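PDB 5ZKA: N-acetylneuraminate lyase from Fusobacterium nucleatum subsp. nucleatum ATCC 25586, which belongs to the dihydrodipicolinate synthetase family, whose members are built on a TIM-barrel fold. Local coordinates for residues Asp183-Leu186 and Leu187-Arg191. Residues are numbered along the deposited sequence; the frame is centred on the assembly and turned at random.
Sequences DFYL and LERVR
Tyr185, its CG anti to the backbone N (chi1 176°), and Arg189, folded back by bends at chi2 and chi3, bring ring and aliphatic chain together on the capped first turns of helix 184-193, an outer helix of the TIM barrel. Arg189 CG sits over one face of the phenol, 4.1 Å from the Tyr185 ring centroid. Beyond this CH-pi contact the guanidinium runs nearly parallel to the ring, the planes 14° apart, and pairs with the neighbouring Glu188 through NE and NH2, one nitrogen to each carboxylate oxygen, with NE 2.8 Å from Glu188 OE1. Both Glu188 oxygens also hydrogen-bond to polar side-chain groups of the neighbouring chain, and Arg189 NH1 forms salt bridges with acidic side-chain groups there, placing this ion pair where the two chains of the assembly meet. At the N-cap, Asp183 OD1 receives Leu186 N from above the carboxylate plane at 3.1 Å and Tyr185 N more weakly, while Asp183 O accepts Leu187 N at 3.0 Å. The side chains of Phe184 and Leu187 run alongside each other, their CD2 atoms 3.9 Å apart, and both reach Ala210 of helix 207-212. On another flank, Val190 packs on Leu162 and Phe165 of helix 162-169, and its CG2 lies 4.1 Å from Leu186 CD1.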
loop_
_atom_site.group_PDB
_atom_site.type_symbol
_atom_site.label_atom_id
_atom_site.label_comp_id
_atom_site.label_asym_id
_atom_site.label_seq_id
_atom_site.Cartn_x
_atom_site.Cartn_y
_atom_site.Cartn_z
ATOM N N ASP A 183 -3.660 3.451 -0.172
ATOM C CA ASP A 183 -2.594 4.446 0.003
ATOM C C ASP A 183 -2.038 4.294 1.419
ATOM O O ASP A 183 -2.569 4.856 2.377
ATOM C CB ASP A 183 -3.139 5.853 -0.255
ATOM C CG ASP A 183 -2.079 6.929 -0.124
ATOM O OD1 ASP A 183 -0.965 6.626 0.359
ATOM O OD2 ASP A 183 -2.351 8.093 -0.512
ATOM N N PHE A 184 -0.932 3.542 1.550
ATOM C CA PHE A 184 -0.397 3.266 2.877
ATOM C C PHE A 184 0.456 4.399 3.431
ATOM O O PHE A 184 0.761 4.397 4.626
ATOM C CB PHE A 184 0.392 1.938 2.860
ATOM C CG PHE A 184 -0.493 0.731 2.864
ATOM C CD1 PHE A 184 -1.218 0.385 1.735
ATOM C CD2 PHE A 184 -0.619 -0.048 4.000
ATOM C CE1 PHE A 184 -2.065 -0.723 1.745
ATOM C CE2 PHE A 184 -1.463 -1.156 4.016
ATOM C CZ PHE A 184 -2.185 -1.488 2.891
ATOM N N TYR A 185 0.820 5.395 2.620
ATOM C CA TYR A 185 1.377 6.608 3.199
ATOM C C TYR A 185 0.285 7.395 3.919
ATOM O O TYR A 185 0.433 7.778 5.089
ATOM C CB TYR A 185 2.039 7.447 2.099
ATOM C CG TYR A 185 2.590 8.785 2.552
ATOM C CD1 TYR A 185 3.293 8.918 3.748
ATOM C CD2 TYR A 185 2.420 9.913 1.767
ATOM C CE1 TYR A 185 3.807 10.159 4.155
ATOM C CE2 TYR A 185 2.932 11.162 2.157
ATOM C CZ TYR A 185 3.625 11.275 3.350
ATOM O OH TYR A 185 4.120 12.511 3.732
ATOM N N LEU A 186 -0.841 7.617 3.242
ATOM C CA LEU A 186 -1.957 8.294 3.897
ATOM C C LEU A 186 -2.422 7.519 5.129
ATOM O O LEU A 186 -2.767 8.124 6.154
ATOM C CB LEU A 186 -3.104 8.485 2.906
ATOM C CG LEU A 186 -4.369 9.156 3.442
ATOM C CD1 LEU A 186 -4.103 10.614 3.798
ATOM C CD2 LEU A 186 -5.488 9.038 2.414
ATOM N N LEU A 187 -2.419 6.175 5.061
ATOM C CA LEU A 187 -2.839 5.385 6.217
ATOM C C LEU A 187 -1.942 5.661 7.414
ATOM O O LEU A 187 -2.426 5.863 8.530
ATOM C CB LEU A 187 -2.844 3.888 5.875
ATOM C CG LEU A 187 -3.175 2.924 7.029
ATOM C CD1 LEU A 187 -4.511 3.275 7.701
ATOM C CD2 LEU A 187 -3.147 1.457 6.570
ATOM N N GLU A 188 -0.625 5.703 7.194
ATOM C CA GLU A 188 0.289 6.007 8.289
ATOM C C GLU A 188 0.103 7.437 8.796
ATOM O O GLU A 188 0.209 7.690 10.002
ATOM C CB GLU A 188 1.735 5.761 7.826
ATOM C CG GLU A 188 2.821 6.108 8.861
ATOM C CD GLU A 188 3.113 7.609 8.940
ATOM O OE1 GLU A 188 3.030 8.280 7.890
ATOM O OE2 GLU A 188 3.402 8.111 10.047
ATOM N N ARG A 189 -0.158 8.394 7.895
ATOM C CA ARG A 189 -0.330 9.787 8.320
ATOM C C ARG A 189 -1.598 9.964 9.150
ATOM O O ARG A 189 -1.598 10.704 10.138
ATOM C CB ARG A 189 -0.371 10.721 7.104
ATOM C CG ARG A 189 0.952 10.868 6.338
ATOM C CD ARG A 189 1.915 11.809 7.061
ATOM N NE ARG A 189 2.688 11.095 8.074
ATOM C CZ ARG A 189 3.380 11.696 9.031
ATOM N NH1 ARG A 189 3.403 13.021 9.109
ATOM N NH2 ARG A 189 4.041 10.974 9.922
ATOM N N VAL A 190 -2.684 9.291 8.763
ATOM C CA VAL A 190 -3.923 9.353 9.545
ATOM C C VAL A 190 -3.718 8.707 10.911
ATOM O O VAL A 190 -4.155 9.243 11.932
ATOM C CB VAL A 190 -5.069 8.682 8.764
ATOM C CG1 VAL A 190 -6.322 8.577 9.636
ATOM C CG2 VAL A 190 -5.366 9.486 7.490
ATOM N N ARG A 191 -3.023 7.559 10.948
ATOM C CA ARG A 191 -2.742 6.896 12.222
ATOM C C ARG A 191 -1.951 7.800 13.154
ATOM O O ARG A 191 -2.245 7.879 14.353
ATOM C CB ARG A 191 -1.980 5.582 11.991
ATOM C CG ARG A 191 -1.452 4.920 13.274
ATOM C CD ARG A 191 -2.544 4.190 14.079
ATOM N NE ARG A 191 -3.553 5.117 14.604
ATOM C CZ ARG A 191 -4.774 4.757 14.980
ATOM N NH1 ARG A 191 -5.136 3.478 14.906
ATOM N NH2 ARG A 191 -5.638 5.680 15.416
#